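Local coordinates for protein minor fimbrium tip subunit Mfa3 (Porphyromonas gingivalis ATCC 33277, PDB 5NF4) that serves as a tip subunit of the minor fimbriae, surface filaments that mediate adhesion to host cells and other bacteria and support biofilm formation, at residues D40-V45 with G174-P179; N217-Y222 with S229-F234; A256-T261 with K273-F278. All coordinates share one frame; numbering follows the deposited sequence.

Contact 1 of 3, residues D40-V45 with G174-P179; sequences DVYLLV and GTITQP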
ATOM      1  N   ASP A  40     -22.207  -8.591 -28.165  1.00 44.20           N
ATOM      2  CA  ASP A  40     -21.011  -8.540 -27.314  1.00 43.75           C
ATOM      3  C   ASP A  40     -20.418  -7.154 -27.103  1.00 45.14           C
ATOM      4  O   ASP A  40     -20.803  -6.151 -27.741  1.00 47.59           O
ATOM      5  CB  ASP A  40     -19.945  -9.443 -27.912  1.00 55.07           C
ATOM      6  CG  ASP A  40     -20.368 -10.890 -27.929  1.00 65.25           C
ATOM      7  OD1 ASP A  40     -20.771 -11.396 -26.859  1.00 69.05           O
ATOM      8  OD2 ASP A  40     -20.302 -11.518 -29.008  1.00 65.70           O
ATOM      9  N   VAL A  41     -19.439  -7.139 -26.205  1.00 40.80           N
ATOM     10  CA  VAL A  41     -18.601  -5.993 -25.967  1.00 43.06           C
ATOM     11  C   VAL A  41     -17.134  -6.433 -26.054  1.00 40.29           C
ATOM     12  O   VAL A  41     -16.760  -7.448 -25.464  1.00 39.88           O
ATOM     13  CB  VAL A  41     -18.844  -5.393 -24.564  1.00 50.04           C
ATOM     14  CG1 VAL A  41     -18.150  -4.026 -24.428  1.00 49.60           C
ATOM     15  CG2 VAL A  41     -20.333  -5.292 -24.273  1.00 50.54           C
ATOM     16  N   TYR A  42     -16.330  -5.668 -26.778  1.00 40.26           N
ATOM     17  CA  TYR A  42     -14.871  -5.803 -26.725  1.00 41.41           C
ATOM     18  C   TYR A  42     -14.339  -4.570 -26.034  1.00 41.15           C
ATOM     19  O   TYR A  42     -14.553  -3.448 -26.494  1.00 41.29           O
ATOM     20  CB  TYR A  42     -14.272  -5.951 -28.106  1.00 40.60           C
ATOM     21  CG  TYR A  42     -14.752  -7.185 -28.814  1.00 44.34           C
ATOM     22  CD1 TYR A  42     -15.984  -7.207 -29.445  1.00 48.81           C
ATOM     23  CD2 TYR A  42     -13.983  -8.337 -28.829  1.00 49.01           C
ATOM     24  CE1 TYR A  42     -16.427  -8.350 -30.082  1.00 60.35           C
ATOM     25  CE2 TYR A  42     -14.420  -9.477 -29.451  1.00 51.36           C
ATOM     26  CZ  TYR A  42     -15.636  -9.480 -30.077  1.00 57.49           C
ATOM     27  OH  TYR A  42     -16.044 -10.630 -30.699  1.00 57.96           O
ATOM     28  N   LEU A  43     -13.635  -4.808 -24.933  1.00 37.45           N
ATOM     29  CA  LEU A  43     -13.088  -3.775 -24.067  1.00 39.31           C
ATOM     30  C   LEU A  43     -11.586  -3.778 -24.139  1.00 42.00           C
ATOM     31  O   LEU A  43     -10.984  -4.834 -24.025  1.00 41.13           O
ATOM     32  CB  LEU A  43     -13.469  -4.006 -22.601  1.00 42.38           C
ATOM     33  CG  LEU A  43     -14.817  -3.619 -22.051  1.00 49.29           C
ATOM     34  CD1 LEU A  43     -14.763  -3.773 -20.535  1.00 49.14           C
ATOM     35  CD2 LEU A  43     -15.138  -2.218 -22.461  1.00 50.27           C
ATOM     36  N   LEU A  44     -11.004  -2.594 -24.280  1.00 40.20           N
ATOM     37  CA  LEU A  44      -9.569  -2.395 -24.159  1.00 40.57           C
ATOM     38  C   LEU A  44      -9.243  -1.945 -22.745  1.00 41.13           C
ATOM     39  O   LEU A  44      -9.655  -0.867 -22.323  1.00 41.42           O
ATOM     40  CB  LEU A  44      -9.079  -1.366 -25.167  1.00 42.66           C
ATOM     41  CG  LEU A  44      -7.558  -1.217 -25.217  1.00 47.39           C
ATOM     42  CD1 LEU A  44      -6.908  -2.491 -25.705  1.00 44.70           C
ATOM     43  CD2 LEU A  44      -7.170  -0.057 -26.107  1.00 58.37           C
ATOM     44  N   VAL A  45      -8.509  -2.787 -22.026  1.00 37.51           N
ATOM     45  CA  VAL A  45      -8.182  -2.541 -20.622  1.00 38.68           C
ATOM     46  C   VAL A  45      -6.746  -2.041 -20.613  1.00 44.87           C
ATOM     47  O   VAL A  45      -5.862  -2.674 -21.207  1.00 44.47           O
ATOM     48  CB  VAL A  45      -8.356  -3.817 -19.765  1.00 42.07           C
ATOM     49  CG1 VAL A  45      -7.818  -3.618 -18.331  1.00 42.02           C
ATOM     50  CG2 VAL A  45      -9.815  -4.207 -19.697  1.00 42.63           C
ATOM     51  N   GLY A 174     -17.730  -2.230 -29.950  1.00 49.92           N
ATOM     52  CA  GLY A 174     -16.333  -2.562 -30.107  1.00 47.87           C
ATOM     53  C   GLY A 174     -16.173  -3.779 -30.996  1.00 50.04           C
ATOM     54  O   GLY A 174     -17.120  -4.523 -31.219  1.00 46.50           O
ATOM     55  N   THR A 175     -14.969  -3.970 -31.520  1.00 46.06           N
ATOM     56  CA  THR A 175     -14.627  -5.171 -32.262  1.00 46.66           C
ATOM     57  C   THR A 175     -13.323  -5.715 -31.704  1.00 47.25           C
ATOM     58  O   THR A 175     -12.675  -5.042 -30.916  1.00 43.04           O
ATOM     59  CB  THR A 175     -14.468  -4.883 -33.750  1.00 51.88           C
ATOM     60  OG1 THR A 175     -13.291  -4.097 -33.944  1.00 53.75           O
ATOM     61  CG2 THR A 175     -15.679  -4.104 -34.271  1.00 58.36           C
ATOM     62  N   ILE A 176     -12.911  -6.908 -32.122  1.00 50.27           N
ATOM     63  CA  ILE A 176     -11.715  -7.505 -31.520  1.00 48.45           C
ATOM     64  C   ILE A 176     -10.485  -6.650 -31.886  1.00 50.74           C
ATOM     65  O   ILE A 176      -9.536  -6.550 -31.093  1.00 55.75           O
ATOM     66  CB  ILE A 176     -11.515  -8.978 -31.968  1.00 54.47           C
ATOM     67  CG1 ILE A 176     -10.273  -9.607 -31.313  1.00 57.77           C
ATOM     68  CG2 ILE A 176     -11.414  -9.059 -33.489  1.00 55.02           C
ATOM     69  CD1 ILE A 176     -10.243  -9.557 -29.778  1.00 64.74           C
ATOM     70  N   THR A 177     -10.529  -6.007 -33.048  1.00 51.86           N
ATOM     71  CA  THR A 177      -9.430  -5.158 -33.506  1.00 58.93           C
ATOM     72  C   THR A 177      -9.638  -3.678 -33.171  1.00 63.83           C
ATOM     73  O   THR A 177      -8.675  -2.906 -33.129  1.00 58.53           O
ATOM     74  CB  THR A 177      -9.207  -5.298 -35.034  1.00 64.03           C
ATOM     75  OG1 THR A 177     -10.450  -5.131 -35.731  1.00 54.72           O
ATOM     76  CG2 THR A 177      -8.618  -6.664 -35.355  1.00 64.40           C
ATOM     77  N   GLN A 178     -10.886  -3.291 -32.933  1.00 56.27           N
ATOM     78  CA  GLN A 178     -11.221  -1.925 -32.537  1.00 51.71           C
ATOM     79  C   GLN A 178     -12.110  -1.919 -31.279  1.00 43.64           C
ATOM     80  O   GLN A 178     -13.304  -1.583 -31.362  1.00 46.64           O
ATOM     81  CB  GLN A 178     -11.934  -1.192 -33.670  1.00 67.07           C
ATOM     82  CG  GLN A 178     -11.069  -0.948 -34.883  1.00 93.15           C
ATOM     83  CD  GLN A 178      -9.975   0.057 -34.605  1.00112.65           C
ATOM     84  OE1 GLN A 178     -10.246   1.235 -34.367  1.00120.66           O
ATOM     85  NE2 GLN A 178      -8.729  -0.403 -34.621  1.00117.82           N
ATOM     86  N   PRO A 179     -11.539  -2.287 -30.130  1.00 43.44           N
ATOM     87  CA  PRO A 179     -12.340  -2.394 -28.903  1.00 41.36           C
ATOM     88  C   PRO A 179     -12.696  -1.041 -28.302  1.00 48.90           C
ATOM     89  O   PRO A 179     -12.086  -0.030 -28.605  1.00 46.88           O
ATOM     90  CB  PRO A 179     -11.439  -3.188 -27.947  1.00 42.35           C
ATOM     91  CG  PRO A 179     -10.052  -2.893 -28.438  1.00 50.69           C
ATOM     92  CD  PRO A 179     -10.153  -2.747 -29.924  1.00 51.91           C
TER
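Tyr-42 spreads its ring over the Thr-175 to Ile-176 peptide, with Ile-176 N 3.7 Å above the plane and over the ring centre, and Thr-175 C above the same face but nearer the rim. The first torsion (chi1 -62°) sets CG beside the tyrosine's backbone N and brings the ring over this turn. At the root of the side chain, CB meets Thr-175 O at 3.4 Å; farther out, CE2 lies 3.9 Å from Ile-176 CB. Gly-174 O approaches CD1 obliquely, at 3.4 Å. The backbone carbonyl of Tyr-42 also takes part, its O 3.4 Å from Pro-179 CA. Strand 41-49, all but its last residue within the propeptide, runs parallel to strand 180-205 and antiparallel to strand 99-106; backbone bonds from Tyr-42 to Gly-173 and Leu-180 bracket the 174-179 loop, which links strands 161-170 and 180-205. That loop is braced by an ST motif in which Gln-178 N donates to Thr-175 OG1 at 2.7 Å. Leu-43 turns its side chain to the other face of the strand, against Phe-113. Leu-44 returns to the loop side, where its CB packs on Pro-179 CG at 3.7 Å; the side chain also touches Val-101 and Thr-103 of strand 99-106.

Contact 2 of 3, residues N217-Y222 with S229-F234; sequences NANVHY and SEPIQF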
ATOM      1  N   ASN A 217       6.506  -2.174  15.164  1.00 30.27           N
ATOM      2  CA  ASN A 217       5.058  -2.459  15.229  1.00 31.36           C
ATOM      3  C   ASN A 217       4.388  -2.515  13.862  1.00 32.94           C
ATOM      4  O   ASN A 217       3.185  -2.331  13.760  1.00 32.07           O
ATOM      5  CB  ASN A 217       4.294  -1.441  16.084  1.00 33.31           C
ATOM      6  CG  ASN A 217       4.606  -1.536  17.570  1.00 33.54           C
ATOM      7  OD1 ASN A 217       5.248  -2.478  18.058  1.00 34.23           O
ATOM      8  ND2 ASN A 217       4.170  -0.520  18.295  1.00 33.00           N
ATOM      9  N   ALA A 218       5.149  -2.801  12.821  1.00 30.13           N
ATOM     10  CA  ALA A 218       4.522  -2.940  11.506  1.00 29.49           C
ATOM     11  C   ALA A 218       3.509  -4.092  11.521  1.00 29.13           C
ATOM     12  O   ALA A 218       3.682  -5.117  12.163  1.00 28.50           O
ATOM     13  CB  ALA A 218       5.578  -3.172  10.430  1.00 30.10           C
ATOM     14  N   ASN A 219       2.444  -3.911  10.759  1.00 27.28           N
ATOM     15  CA  ASN A 219       1.451  -4.962  10.585  1.00 28.70           C
ATOM     16  C   ASN A 219       2.057  -6.163   9.872  1.00 28.29           C
ATOM     17  O   ASN A 219       2.780  -6.006   8.901  1.00 29.20           O
ATOM     18  CB  ASN A 219       0.290  -4.377   9.786  1.00 29.69           C
ATOM     19  CG  ASN A 219      -0.956  -5.265   9.770  1.00 28.91           C
ATOM     20  OD1 ASN A 219      -0.968  -6.411  10.219  1.00 27.47           O
ATOM     21  ND2 ASN A 219      -2.008  -4.725   9.190  1.00 28.49           N
ATOM     22  N   VAL A 220       1.743  -7.369  10.345  1.00 26.60           N
ATOM     23  CA  VAL A 220       2.186  -8.580   9.689  1.00 26.00           C
ATOM     24  C   VAL A 220       1.483  -8.762   8.341  1.00 27.90           C
ATOM     25  O   VAL A 220       2.042  -9.316   7.411  1.00 29.99           O
ATOM     26  CB  VAL A 220       1.866  -9.801  10.572  1.00 35.60           C
ATOM     27  CG1 VAL A 220       1.756 -11.101   9.804  1.00 46.32           C
ATOM     28  CG2 VAL A 220       2.925  -9.921  11.605  1.00 38.18           C
ATOM     29  N   HIS A 221       0.233  -8.344   8.322  1.00 26.61           N
ATOM     30  CA  HIS A 221      -0.660  -8.638   7.205  1.00 26.32           C
ATOM     31  C   HIS A 221      -1.013  -7.470   6.321  1.00 26.58           C
ATOM     32  O   HIS A 221      -1.274  -6.356   6.789  1.00 28.62           O
ATOM     33  CB  HIS A 221      -1.975  -9.176   7.715  1.00 26.41           C
ATOM     34  CG  HIS A 221      -1.879 -10.476   8.438  1.00 28.47           C
ATOM     35  ND1 HIS A 221      -1.984 -10.565   9.812  1.00 29.26           N
ATOM     36  CD2 HIS A 221      -1.671 -11.738   7.992  1.00 29.09           C
ATOM     37  CE1 HIS A 221      -1.861 -11.829  10.171  1.00 30.65           C
ATOM     38  NE2 HIS A 221      -1.666 -12.563   9.082  1.00 30.02           N
ATOM     39  N   TYR A 222      -1.111  -7.803   5.041  1.00 27.72           N
ATOM     40  CA  TYR A 222      -1.764  -6.931   4.095  1.00 26.32           C
ATOM     41  C   TYR A 222      -3.117  -7.504   3.701  1.00 27.41           C
ATOM     42  O   TYR A 222      -3.450  -8.668   3.947  1.00 27.54           O
ATOM     43  CB  TYR A 222      -0.890  -6.714   2.880  1.00 27.69           C
ATOM     44  CG  TYR A 222      -0.725  -7.861   1.909  1.00 27.82           C
ATOM     45  CD1 TYR A 222      -1.604  -8.033   0.835  1.00 28.46           C
ATOM     46  CD2 TYR A 222       0.327  -8.735   2.016  1.00 28.72           C
ATOM     47  CE1 TYR A 222      -1.440  -9.062  -0.042  1.00 32.06           C
ATOM     48  CE2 TYR A 222       0.503  -9.775   1.132  1.00 31.10           C
ATOM     49  CZ  TYR A 222      -0.396  -9.923   0.091  1.00 33.45           C
ATOM     50  OH  TYR A 222      -0.246 -10.933  -0.810  1.00 35.18           O
ATOM     51  N   SER A 229     -10.400  -2.715  10.485  1.00 34.93           N
ATOM     52  CA  SER A 229     -10.063  -3.113  11.863  1.00 34.64           C
ATOM     53  C   SER A 229      -8.581  -2.963  12.072  1.00 32.38           C
ATOM     54  O   SER A 229      -7.816  -3.090  11.126  1.00 30.77           O
ATOM     55  CB  SER A 229     -10.427  -4.589  12.123  1.00 38.60           C
ATOM     56  OG  SER A 229     -11.832  -4.780  12.250  1.00 45.82           O
ATOM     57  N   GLU A 230      -8.195  -2.800  13.336  1.00 30.74           N
ATOM     58  CA  GLU A 230      -6.785  -2.802  13.700  1.00 29.82           C
ATOM     59  C   GLU A 230      -6.108  -4.134  13.391  1.00 30.86           C
ATOM     60  O   GLU A 230      -6.766  -5.183  13.339  1.00 29.82           O
ATOM     61  CB  GLU A 230      -6.633  -2.500  15.185  1.00 30.54           C
ATOM     62  CG  GLU A 230      -7.085  -1.117  15.617  1.00 33.24           C
ATOM     63  CD  GLU A 230      -6.697  -0.800  17.036  1.00 36.65           C
ATOM     64  OE1 GLU A 230      -6.349  -1.748  17.781  1.00 37.33           O
ATOM     65  OE2 GLU A 230      -6.698   0.391  17.404  1.00 35.62           O
ATOM     66  N   PRO A 231      -4.773  -4.107  13.236  1.00 30.88           N
ATOM     67  CA  PRO A 231      -4.033  -5.336  13.012  1.00 28.98           C
ATOM     68  C   PRO A 231      -4.260  -6.315  14.166  1.00 28.43           C
ATOM     69  O   PRO A 231      -4.495  -5.909  15.314  1.00 31.15           O
ATOM     70  CB  PRO A 231      -2.568  -4.868  12.951  1.00 28.20           C
ATOM     71  CG  PRO A 231      -2.658  -3.405  12.567  1.00 28.76           C
ATOM     72  CD  PRO A 231      -3.917  -2.913  13.191  1.00 32.25           C
ATOM     73  N   ILE A 232      -4.148  -7.599  13.862  1.00 28.43           N
ATOM     74  CA  ILE A 232      -4.181  -8.643  14.875  1.00 30.85           C
ATOM     75  C   ILE A 232      -2.780  -9.125  15.242  1.00 32.08           C
ATOM     76  O   ILE A 232      -2.545  -9.537  16.380  1.00 32.52           O
ATOM     77  CB  ILE A 232      -5.041  -9.848  14.427  1.00 39.00           C
ATOM     78  CG1 ILE A 232      -4.536 -10.409  13.083  1.00 55.28           C
ATOM     79  CG2 ILE A 232      -6.527  -9.392  14.313  1.00 37.44           C
ATOM     80  CD1 ILE A 232      -5.076 -11.808  12.711  1.00 55.48           C
ATOM     81  N   GLN A 233      -1.859  -9.052  14.290  1.00 30.14           N
ATOM     82  CA  GLN A 233      -0.486  -9.522  14.473  1.00 30.70           C
ATOM     83  C   GLN A 233       0.568  -8.568  13.925  1.00 30.76           C
ATOM     84  O   GLN A 233       0.327  -7.849  12.976  1.00 29.00           O
ATOM     85  CB  GLN A 233      -0.318 -10.909  13.850  1.00 28.59           C
ATOM     86  CG  GLN A 233      -1.194 -11.964  14.580  1.00 26.47           C
ATOM     87  CD  GLN A 233      -1.173 -13.351  13.937  1.00 28.98           C
ATOM     88  OE1 GLN A 233      -1.122 -13.505  12.707  1.00 28.04           O
ATOM     89  NE2 GLN A 233      -1.181 -14.379  14.790  1.00 29.79           N
ATOM     90  N   PHE A 234       1.748  -8.565  14.564  1.00 29.98           N
ATOM     91  CA  PHE A 234       2.785  -7.536  14.294  1.00 30.96           C
ATOM     92  C   PHE A 234       4.121  -8.142  13.988  1.00 32.15           C
ATOM     93  O   PHE A 234       4.499  -9.157  14.592  1.00 34.61           O
ATOM     94  CB  PHE A 234       2.910  -6.593  15.509  1.00 34.26           C
ATOM     95  CG  PHE A 234       1.597  -5.990  15.892  1.00 31.22           C
ATOM     96  CD1 PHE A 234       1.168  -4.838  15.294  1.00 28.48           C
ATOM     97  CD2 PHE A 234       0.764  -6.631  16.798  1.00 35.37           C
ATOM     98  CE1 PHE A 234      -0.046  -4.305  15.604  1.00 29.10           C
ATOM     99  CE2 PHE A 234      -0.464  -6.105  17.118  1.00 36.50           C
ATOM    100  CZ  PHE A 234      -0.878  -4.937  16.507  1.00 32.41           C
TER
HETATM  101  O   HOH W   1      -2.580  -8.350  11.365  1.00 30.97           O
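A single beta bridge between Asn-219 and Phe-234, supplemented by a water link, joins two segments, mostly loop, within the connection from strand 210-216 to strand 238-242; residues 221-222 form a short strand paired with 143-144. The bridge rests on Val-220 N, which donates to Gln-233 O at 3.0 Å and nearly straight (169°), and on the backbone pairing of Ala-218 with Tyr-235. Between them Phe-234 CA comes 3.3 Å from Ala-218 O, a CA-H...O contact. Val-220 reinforces the join from its side chain: CG2 presses on the backbone of Phe-234, while CG1 lies under one face of the His-221 ring. Asn-219 closes an Asx turn, its OD1 accepting from His-221 N at 3.0 Å. With CG anti to the backbone N (chi1 -168°), its amide also lies against Pro-231, OD1 being 3.5 Å from CB. Water 1 links the segments, donating to Asn-219 OD1 at 2.8 Å, accepting from Gln-233 N at 3.1 Å and bonding in plane with His-221 ND1. The imidazole and the Gln-233 amide are almost coplanar (8° apart), and OE1 meets CE1 edge-on at 3.1 Å. Because Asn-219 OD1 and Gln-233 O are both acceptors, they cannot bond each other directly; OD1 accepts from both His-221 N and the water, and the water in turn accepts from Gln-233 N, so part of the union is water-mediated.

Contact 3 of 3, residues A256-T261 with K273-F278; sequences AIVEST and KPINFF
The carbonyl oxygen of Ile-275, whose side chain meets Val-258 across the contact, accepts a hydrogen bond from Asn-217 ND2 and lies in plane at the edge of the Phe-277 ring. That bond is made to a residue outside the pair; between the two segments the contact is apolar. Val-258 provides its centre: with CG1 anti to the backbone N (chi1 -173°), both methyls reach Pro-274 CG, which lies 4.0 Å from Val-258 CG1 and 4.0 Å from CG2. CG1 continues to Ile-275, whose CG1 is 4.1 Å away, the two side chains crossing at about a right angle. The peptide bond before Pro-274 is cis, which brings Lys-273 CA and Pro-274 CA to 3.0 Å and bends the chain sharply just ahead of strand 277-282, while the ring itself faces Val-258. Farther along, the methyl of Ala-256 is directed at the amide end of Asn-276. The contact thus joins the loop that leaves strand 248-254 to the lead-in of strand 277-282. The first of these loops is secured by other means: Ala-256 pairs through its backbone with Val-320, Val-258 N donates to Thr-319 OG1, and Glu-259 N bonds Glu-230 OE2. Ile-257 turns its side chain away, but its carbonyl oxygen, 4.1 Å from Pro-274 CG and packed more closely by carbons of Pro-231 and Glu-230, is buried with no polar partner in the model. Across these two segments, then, cohesion probably comes from apolar packing, at the likely cost of one carbonyl without a partner, while the directional bonds that fix the backbones are made to residues outside the pair.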
ATOM      1  N   ALA A 256      -2.161  -0.083   8.190  1.00 28.33           N
ATOM      2  CA  ALA A 256      -2.447  -0.403   9.569  1.00 26.82           C
ATOM      3  C   ALA A 256      -3.430   0.591  10.132  1.00 31.96           C
ATOM      4  O   ALA A 256      -3.123   1.781  10.248  1.00 31.98           O
ATOM      5  CB  ALA A 256      -1.147  -0.417  10.414  1.00 29.14           C
ATOM      6  N   ILE A 257      -4.631   0.113  10.443  1.00 31.87           N
ATOM      7  CA  ILE A 257      -5.641   0.950  11.078  1.00 31.58           C
ATOM      8  C   ILE A 257      -5.376   1.078  12.563  1.00 32.68           C
ATOM      9  O   ILE A 257      -5.145   0.087  13.241  1.00 32.75           O
ATOM     10  CB  ILE A 257      -7.048   0.374  10.906  1.00 31.84           C
ATOM     11  CG1 ILE A 257      -7.337   0.088   9.436  1.00 33.61           C
ATOM     12  CG2 ILE A 257      -8.084   1.315  11.517  1.00 33.51           C
ATOM     13  CD1 ILE A 257      -7.128   1.256   8.507  1.00 39.40           C
ATOM     14  N   VAL A 258      -5.434   2.307  13.073  1.00 31.66           N
ATOM     15  CA  VAL A 258      -5.389   2.554  14.514  1.00 30.95           C
ATOM     16  C   VAL A 258      -6.639   3.301  14.951  1.00 32.02           C
ATOM     17  O   VAL A 258      -6.971   4.349  14.386  1.00 32.33           O
ATOM     18  CB  VAL A 258      -4.151   3.378  14.904  1.00 33.34           C
ATOM     19  CG1 VAL A 258      -4.022   3.471  16.437  1.00 32.44           C
ATOM     20  CG2 VAL A 258      -2.872   2.758  14.288  1.00 33.56           C
ATOM     21  N   GLU A 259      -7.350   2.756  15.932  1.00 30.95           N
ATOM     22  CA  GLU A 259      -8.579   3.390  16.424  1.00 34.30           C
ATOM     23  C   GLU A 259      -8.268   4.797  16.908  1.00 36.45           C
ATOM     24  O   GLU A 259      -7.214   5.053  17.530  1.00 32.41           O
ATOM     25  CB  GLU A 259      -9.217   2.534  17.544  1.00 33.68           C
ATOM     26  CG  GLU A 259      -9.833   1.277  16.979  1.00 36.42           C
ATOM     27  CD  GLU A 259     -10.144   0.219  18.023  1.00 48.69           C
ATOM     28  OE1 GLU A 259     -10.104   0.524  19.230  1.00 47.78           O
ATOM     29  OE2 GLU A 259     -10.424  -0.926  17.623  1.00 51.11           O
ATOM     30  N   SER A 260      -9.174   5.728  16.637  1.00 34.22           N
ATOM     31  CA  SER A 260      -8.896   7.130  16.927  1.00 37.07           C
ATOM     32  C   SER A 260      -9.201   7.484  18.378  1.00 39.86           C
ATOM     33  O   SER A 260      -9.113   8.638  18.771  1.00 43.97           O
ATOM     34  CB  SER A 260      -9.697   8.024  15.972  1.00 38.69           C
ATOM     35  OG  SER A 260     -11.071   7.820  16.153  1.00 43.09           O
ATOM     36  N   THR A 261      -9.544   6.480  19.172  1.00 35.40           N
ATOM     37  CA  THR A 261      -9.673   6.634  20.607  1.00 38.89           C
ATOM     38  C   THR A 261      -8.330   6.413  21.320  1.00 39.94           C
ATOM     39  O   THR A 261      -8.236   6.629  22.516  1.00 41.34           O
ATOM     40  CB  THR A 261     -10.667   5.639  21.164  1.00 45.05           C
ATOM     41  OG1 THR A 261     -10.329   4.343  20.671  1.00 42.94           O
ATOM     42  CG2 THR A 261     -12.086   5.993  20.746  1.00 50.51           C
ATOM     43  N   LYS A 273       1.387  -0.812  20.593  1.00 32.45           N
ATOM     44  CA  LYS A 273       0.748  -1.415  19.432  1.00 31.93           C
ATOM     45  C   LYS A 273      -0.697  -0.934  19.413  1.00 31.31           C
ATOM     46  O   LYS A 273      -1.320  -0.824  20.472  1.00 34.10           O
ATOM     47  CB  LYS A 273       0.800  -2.945  19.478  1.00 35.43           C
ATOM     48  CG  LYS A 273       2.174  -3.555  19.167  1.00 36.04           C
ATOM     49  CD  LYS A 273       2.249  -4.984  19.675  1.00 38.83           C
ATOM     50  CE  LYS A 273       3.513  -5.706  19.262  1.00 50.80           C
ATOM     51  NZ  LYS A 273       3.511  -7.085  19.874  1.00 61.57           N
ATOM     52  N   PRO A 274      -1.248  -0.689  18.225  1.00 31.28           N
ATOM     53  CA  PRO A 274      -0.715  -0.956  16.889  1.00 30.68           C
ATOM     54  C   PRO A 274      -0.035   0.236  16.217  1.00 29.73           C
ATOM     55  O   PRO A 274       0.162   0.217  15.005  1.00 30.40           O
ATOM     56  CB  PRO A 274      -1.978  -1.353  16.090  1.00 32.05           C
ATOM     57  CG  PRO A 274      -3.060  -0.438  16.714  1.00 32.91           C
ATOM     58  CD  PRO A 274      -2.687  -0.326  18.189  1.00 33.91           C
ATOM     59  N   ILE A 275       0.313   1.263  16.979  1.00 32.67           N
ATOM     60  CA  ILE A 275       0.939   2.429  16.381  1.00 31.86           C
ATOM     61  C   ILE A 275       2.296   2.050  15.779  1.00 31.78           C
ATOM     62  O   ILE A 275       3.148   1.477  16.449  1.00 30.77           O
ATOM     63  CB  ILE A 275       1.115   3.591  17.407  1.00 31.41           C
ATOM     64  CG1 ILE A 275      -0.262   4.074  17.863  1.00 33.13           C
ATOM     65  CG2 ILE A 275       1.945   4.755  16.807  1.00 29.78           C
ATOM     66  CD1 ILE A 275      -0.254   5.086  19.021  1.00 34.77           C
ATOM     67  N   ASN A 276       2.486   2.386  14.507  1.00 28.73           N
ATOM     68  CA  ASN A 276       3.780   2.245  13.852  1.00 29.23           C
ATOM     69  C   ASN A 276       4.712   3.374  14.256  1.00 29.74           C
ATOM     70  O   ASN A 276       4.300   4.524  14.327  1.00 31.72           O
ATOM     71  CB  ASN A 276       3.626   2.263  12.329  1.00 32.11           C
ATOM     72  CG  ASN A 276       2.904   1.056  11.781  1.00 32.86           C
ATOM     73  OD1 ASN A 276       1.969   0.480  12.390  1.00 35.03           O
ATOM     74  ND2 ASN A 276       3.340   0.654  10.631  1.00 29.21           N
ATOM     75  N   PHE A 277       5.973   3.065  14.539  1.00 32.21           N
ATOM     76  CA  PHE A 277       6.926   4.127  14.796  1.00 35.60           C
ATOM     77  C   PHE A 277       8.286   3.703  14.313  1.00 36.38           C
ATOM     78  O   PHE A 277       8.529   2.506  14.128  1.00 35.50           O
ATOM     79  CB  PHE A 277       6.985   4.476  16.298  1.00 34.53           C
ATOM     80  CG  PHE A 277       7.524   3.368  17.183  1.00 34.86           C
ATOM     81  CD1 PHE A 277       6.689   2.343  17.626  1.00 36.51           C
ATOM     82  CD2 PHE A 277       8.851   3.384  17.635  1.00 33.31           C
ATOM     83  CE1 PHE A 277       7.171   1.332  18.475  1.00 33.25           C
ATOM     84  CE2 PHE A 277       9.316   2.398  18.462  1.00 34.31           C
ATOM     85  CZ  PHE A 277       8.485   1.378  18.903  1.00 33.16           C
ATOM     86  N   PHE A 278       9.170   4.674  14.101  1.00 34.80           N
ATOM     87  CA  PHE A 278      10.545   4.321  13.818  1.00 34.19           C
ATOM     88  C   PHE A 278      11.412   4.808  14.961  1.00 35.12           C
ATOM     89  O   PHE A 278      11.124   5.808  15.624  1.00 35.11           O
ATOM     90  CB  PHE A 278      11.040   4.822  12.442  1.00 36.30           C
ATOM     91  CG  PHE A 278      11.042   6.314  12.237  1.00 36.33           C
ATOM     92  CD1 PHE A 278      12.184   7.056  12.471  1.00 39.16           C
ATOM     93  CD2 PHE A 278       9.937   6.962  11.701  1.00 36.45           C
ATOM     94  CE1 PHE A 278      12.212   8.435  12.224  1.00 41.50           C
ATOM     95  CE2 PHE A 278       9.965   8.342  11.460  1.00 36.85           C
ATOM     96  CZ  PHE A 278      11.095   9.070  11.716  1.00 38.92           C
TER

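In the fold
The three contacts illustrate how interactions follow position in a beta-rich chain. Contact 1 is a surface contact, with its centre about 46 Å from that of contact 3 and on the opposite side of the chain's centre; there a loop packs against side chains of the propeptide strand. Contacts 2 and 3, with centres about 9 Å apart, touch each other and tie together the connections around strands 210-216, 238-242, 248-254 and 277-282. Contact 2 is partly buried and relies on backbone bonding and water, whereas contact 3 is buried and apolar. Contact 1 resembles contact 3 in using proline against aliphatic groups, but adds an aromatic ring over a peptide.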